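Local coordinates for protein lipase (Streptomyces rimosus, PDB 5MAL) that hydrolyses the ester bonds of triacylglycerols and related lipids, preferring medium-length acyl chains, as a secreted monomeric serine esterase of the GDSL family, at residues Y4-D9 / L74-I79; Y141-K146 / A166-N171. One frame throughout, in Å; residues are numbered along the deposited sequence.

Contact 1 of 2, residues Y4-D9 / L74-I79; sequences YVALGD and LVSITI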
# COMPACT_ATOMS: atom_id res chain seq x y z
N TYR A 4 3.85 -13.49 12.23
CA TYR A 4 3.27 -12.50 11.35
C TYR A 4 4.34 -12.08 10.35
O TYR A 4 5.40 -11.60 10.74
CB TYR A 4 2.79 -11.31 12.19
CG TYR A 4 2.35 -10.08 11.42
CD1 TYR A 4 1.76 -10.17 10.16
CD2 TYR A 4 2.52 -8.80 11.98
CE1 TYR A 4 1.33 -9.02 9.48
CE2 TYR A 4 2.13 -7.66 11.29
CZ TYR A 4 1.53 -7.78 10.05
OH TYR A 4 1.13 -6.66 9.37
N VAL A 5 4.07 -12.30 9.07
CA VAL A 5 4.96 -11.73 8.06
C VAL A 5 4.26 -10.57 7.37
O VAL A 5 3.16 -10.72 6.84
CB VAL A 5 5.36 -12.74 7.00
CG1 VAL A 5 6.30 -12.07 5.98
CG2 VAL A 5 6.05 -13.96 7.65
N ALA A 6 4.92 -9.42 7.38
CA ALA A 6 4.36 -8.24 6.73
C ALA A 6 5.17 -7.92 5.48
O ALA A 6 6.32 -7.49 5.56
CB ALA A 6 4.35 -7.08 7.68
N LEU A 7 4.53 -8.14 4.34
CA LEU A 7 5.12 -7.95 3.03
C LEU A 7 4.67 -6.66 2.40
O LEU A 7 3.69 -6.06 2.84
CB LEU A 7 4.70 -9.07 2.08
CG LEU A 7 4.83 -10.49 2.59
CD1 LEU A 7 4.04 -11.35 1.63
CD2 LEU A 7 6.31 -10.86 2.61
N GLY A 8 5.34 -6.28 1.33
CA GLY A 8 4.79 -5.25 0.48
C GLY A 8 5.70 -4.09 0.20
O GLY A 8 6.93 -4.21 0.31
N ASP A 9 5.07 -2.97 -0.18
CA ASP A 9 5.81 -1.80 -0.61
C ASP A 9 5.79 -0.75 0.48
O ASP A 9 5.68 -1.08 1.64
CB ASP A 9 5.24 -1.24 -1.91
CG ASP A 9 3.74 -0.99 -1.84
OD1 ASP A 9 3.20 -0.80 -0.73
OD2 ASP A 9 3.12 -0.97 -2.92
N LEU A 74 -0.03 -15.21 10.08
CA LEU A 74 -0.63 -14.02 9.49
C LEU A 74 0.30 -13.45 8.44
O LEU A 74 1.50 -13.34 8.66
CB LEU A 74 -0.92 -12.98 10.57
CG LEU A 74 -1.49 -11.63 10.16
CD1 LEU A 74 -2.87 -11.77 9.51
CD2 LEU A 74 -1.56 -10.67 11.34
N VAL A 75 -0.25 -13.13 7.28
CA VAL A 75 0.49 -12.42 6.26
C VAL A 75 -0.30 -11.17 5.88
O VAL A 75 -1.50 -11.25 5.63
CB VAL A 75 0.74 -13.28 5.00
CG1 VAL A 75 1.44 -12.46 3.93
CG2 VAL A 75 1.54 -14.51 5.35
N SER A 76 0.37 -10.03 5.86
CA SER A 76 -0.26 -8.83 5.31
C SER A 76 0.53 -8.35 4.11
O SER A 76 1.73 -8.59 4.01
CB SER A 76 -0.37 -7.71 6.35
OG SER A 76 0.90 -7.35 6.84
N ILE A 77 -0.13 -7.65 3.20
CA ILE A 77 0.60 -7.12 2.06
C ILE A 77 -0.14 -5.98 1.40
O ILE A 77 -1.37 -5.99 1.32
CB ILE A 77 0.88 -8.24 1.03
CG1 ILE A 77 1.81 -7.73 -0.08
CG2 ILE A 77 -0.44 -8.81 0.48
CD1 ILE A 77 2.38 -8.85 -0.95
N THR A 78 0.61 -4.96 1.00
CA THR A 78 0.19 -4.01 -0.03
C THR A 78 1.24 -4.15 -1.12
O THR A 78 2.42 -4.05 -0.85
CB THR A 78 0.11 -2.54 0.46
OG1 THR A 78 1.38 -2.12 0.94
CG2 THR A 78 -0.92 -2.37 1.57
N ILE A 79 0.83 -4.47 -2.34
CA ILE A 79 1.79 -4.53 -3.44
C ILE A 79 1.06 -4.34 -4.74
O ILE A 79 -0.12 -4.68 -4.85
CB ILE A 79 2.57 -5.86 -3.48
CG1 ILE A 79 3.86 -5.72 -4.30
CG2 ILE A 79 1.71 -6.99 -4.02
CD1 ILE A 79 4.92 -4.82 -3.66
O HOH W 1 2.19 -5.76 5.19

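Contact 2 of 2, residues Y141-K146 / A166-N171; sequences YPRFYK and AADDIN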
# COMPACT_ATOMS: atom_id res chain seq x y z
N TYR A 141 -5.04 0.41 -1.47
CA TYR A 141 -4.49 1.75 -1.38
C TYR A 141 -5.64 2.71 -1.21
O TYR A 141 -6.76 2.43 -1.62
CB TYR A 141 -3.68 2.09 -2.64
CG TYR A 141 -2.52 1.18 -2.90
CD1 TYR A 141 -1.27 1.44 -2.37
CD2 TYR A 141 -2.68 0.03 -3.67
CE1 TYR A 141 -0.19 0.59 -2.60
CE2 TYR A 141 -1.62 -0.83 -3.92
CZ TYR A 141 -0.38 -0.54 -3.39
OH TYR A 141 0.69 -1.37 -3.62
N PRO A 142 -5.37 3.87 -0.60
CA PRO A 142 -6.48 4.81 -0.46
C PRO A 142 -6.63 5.62 -1.74
O PRO A 142 -5.62 5.84 -2.41
CB PRO A 142 -6.03 5.70 0.71
CG PRO A 142 -4.53 5.74 0.57
CD PRO A 142 -4.14 4.35 0.05
N ARG A 143 -7.85 6.00 -2.09
CA ARG A 143 -8.02 7.09 -3.04
C ARG A 143 -7.28 8.27 -2.45
O ARG A 143 -7.42 8.56 -1.26
CB ARG A 143 -9.50 7.41 -3.27
CG ARG A 143 -10.19 6.52 -4.28
CD ARG A 143 -11.62 6.99 -4.50
NE ARG A 143 -12.34 6.97 -3.24
CZ ARG A 143 -13.15 5.99 -2.85
NH1 ARG A 143 -13.36 4.96 -3.66
NH2 ARG A 143 -13.76 6.06 -1.67
N PHE A 144 -6.49 8.96 -3.27
CA PHE A 144 -5.63 10.01 -2.76
C PHE A 144 -6.37 11.31 -2.46
O PHE A 144 -5.92 12.10 -1.62
CB PHE A 144 -4.50 10.31 -3.73
CG PHE A 144 -3.39 9.29 -3.76
CD1 PHE A 144 -3.27 8.33 -2.77
CD2 PHE A 144 -2.45 9.31 -4.78
CE1 PHE A 144 -2.25 7.40 -2.80
CE2 PHE A 144 -1.43 8.37 -4.83
CZ PHE A 144 -1.33 7.41 -3.83
N TYR A 145 -7.47 11.56 -3.15
CA TYR A 145 -8.11 12.88 -3.13
C TYR A 145 -9.58 12.86 -2.78
O TYR A 145 -10.32 11.95 -3.17
CB TYR A 145 -7.95 13.56 -4.50
CG TYR A 145 -6.53 13.94 -4.77
CD1 TYR A 145 -5.98 15.05 -4.15
CD2 TYR A 145 -5.73 13.18 -5.62
CE1 TYR A 145 -4.67 15.41 -4.37
CE2 TYR A 145 -4.41 13.54 -5.85
CZ TYR A 145 -3.89 14.65 -5.22
OH TYR A 145 -2.58 15.05 -5.41
N LYS A 146 -10.01 13.88 -2.04
CA LYS A 146 -11.42 14.20 -1.92
C LYS A 146 -11.75 15.13 -3.06
O LYS A 146 -11.08 16.16 -3.24
CB LYS A 146 -11.74 14.87 -0.59
CG LYS A 146 -13.15 15.45 -0.56
CD LYS A 146 -13.32 16.42 0.60
CE LYS A 146 -14.80 16.58 1.00
NZ LYS A 146 -15.72 16.23 -0.12
N ALA A 166 -7.36 5.41 -10.68
CA ALA A 166 -6.27 4.46 -10.63
C ALA A 166 -6.33 3.68 -9.33
O ALA A 166 -6.18 2.47 -9.32
CB ALA A 166 -4.93 5.16 -10.77
N ALA A 167 -6.54 4.38 -8.22
CA ALA A 167 -6.70 3.72 -6.94
C ALA A 167 -7.90 2.78 -6.97
O ALA A 167 -7.81 1.62 -6.56
CB ALA A 167 -6.88 4.74 -5.83
N ASP A 168 -9.03 3.29 -7.47
CA ASP A 168 -10.23 2.48 -7.59
C ASP A 168 -9.93 1.23 -8.41
O ASP A 168 -10.30 0.11 -8.02
CB ASP A 168 -11.37 3.27 -8.23
CG ASP A 168 -11.97 4.29 -7.28
OD1 ASP A 168 -11.58 4.30 -6.10
OD2 ASP A 168 -12.85 5.07 -7.72
N ASP A 169 -9.23 1.41 -9.53
CA ASP A 169 -8.86 0.29 -10.40
C ASP A 169 -8.02 -0.71 -9.64
O ASP A 169 -8.30 -1.91 -9.68
CB ASP A 169 -8.07 0.76 -11.63
CG ASP A 169 -8.95 1.40 -12.70
OD1 ASP A 169 -10.18 1.53 -12.50
OD2 ASP A 169 -8.40 1.78 -13.74
N ILE A 170 -6.99 -0.24 -8.94
CA ILE A 170 -6.06 -1.18 -8.33
C ILE A 170 -6.75 -1.91 -7.20
O ILE A 170 -6.48 -3.11 -6.99
CB ILE A 170 -4.74 -0.52 -7.86
CG1 ILE A 170 -3.65 -1.58 -7.70
CG2 ILE A 170 -4.92 0.30 -6.59
CD1 ILE A 170 -2.26 -1.01 -7.68
N ASN A 171 -7.65 -1.23 -6.50
CA ASN A 171 -8.38 -1.86 -5.39
C ASN A 171 -9.39 -2.90 -5.88
O ASN A 171 -9.56 -3.94 -5.25
CB ASN A 171 -9.08 -0.79 -4.55
CG ASN A 171 -8.10 0.01 -3.74
OD1 ASN A 171 -7.03 -0.50 -3.38
ND2 ASN A 171 -8.43 1.27 -3.45

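Contact 1 of 2, residues Y4-D9 / L74-I79
Tyr4 and Leu74 are partners in a pair of parallel strands, their side chains next to each other and pointing the same way. Leu74 CD2 sits over one face of the Tyr4 ring, 4.0 Å from its centroid, a CH-pi contact. With CG anti to the backbone N (chi1 171°), the Tyr4 ring runs along the sheet, and its OH meets Ser76 OG at the ring edge, 2.6 Å away in a short hydrogen bond. Backbone bonds alternate across the seam: Val5 N to Leu74 O (2.8 Å), Ser76 N to Val5 O and Leu7 N to Ser76 O. On the face of Val5 and Val75 the packing is apolar and close: Leu7 CD1 lies 3.6 Å from Val75 CG1, and Leu7 CB 3.8 Å from Ile77 CD1. The face of Tyr4 and Ser76 is more polar and takes in a water, which donates to Leu7 O and hydrogen-bonds Ser76 OG. Beyond the water, Asp9 N donates to Thr78 O, while Thr78 OG1 donates to Asp9 OD1 (2.8 Å) from above the carboxylate plane. Asp9 OD1 also accepts Tyr11 N as helix N-cap, Tyr141 is a partner of Asp9 OD2, and Thr78 OG1 is bonded to Ser12 OG, so several bonds hold this carboxylate in place. Strands 46-49 and 135-139 flank the pair, making these two inner strands of the parallel sheet. The arrangement is that of the SGNH-hydrolase alpha/beta fold, in which the Gly-Asp-Ser turn after the first strand delivers the nucleophile Ser10.

Contact 2 of 2, residues Y141-K146 / A166-N171
Asn171 reaches from helix 159-180 to the backbone of Tyr141, where the loop after strand 135-139 of the SGNH-hydrolase alpha/beta fold leaves the sheet. Its side-chain amide grips both polar backbone atoms of that one residue. OD1 accepts Tyr141 N at 2.9 Å, in the carbonyl plane and on a lone pair, while ND2 donates to Tyr141 O at 2.7 Å, with the acceptor close to the amide plane. The paired bonds fix the rotation of the amide and satisfy a buried backbone N-H and C=O. One residue earlier on the helix, Ile170 places its branch against the Tyr141 ring: CG2 is 3.7 Å from CD2, CD1 lies near CE2, and the two side chains cross at a slant. The Tyr141 hydroxyl, at the far end of the ring from its backbone, is bonded to Asp9 and Gly81; the side chain lies about 7 Å from those of the nucleophile Ser10 and the inferred active-site His216. Ala167, its CB aimed at the loop, packs 3.8 Å from both Pro142 O and Arg143 CA, its small size permitting the close approach of loop and helix. Arg143 can be traced outward from there. Its CB makes no close contact with segment 166-171. CG, which chi1 of -83° sets next to its own backbone N, lies closer to Asp168 OD1 (3.2 Å) than to Ala167 CB. CD comes to 3.1 Å from Asp168 OD1. A bend at chi3 (-58°) carries NE and CZ past that oxygen at longer range. The guanidinium meets it edge-on: Arg143 NH1 lies 3.1 Å from Asp168 OD1 in a salt bridge, on its syn side but tilted out of the carboxylate plane.

Both contacts are buried, yet they hold different elements: contact 1 joins two inner strands of the parallel sheet, whereas contact 2 fastens the loop after strand 135-139 to helix 159-180. In contact 1 backbone-to-backbone bonds and aliphatic packing dominate, with hydroxyls and a water on one face. Contact 2 has no strand pairing; a side-chain amide bonds the loop backbone, and a salt bridge lies where the side chains are partly exposed. Their centres are 19 Å apart, but they meet through Tyr141 OH and Asp9 OD2, a probable hydrogen bond of 2.6 Å that places the helix-anchored loop beside the turn bearing Ser10.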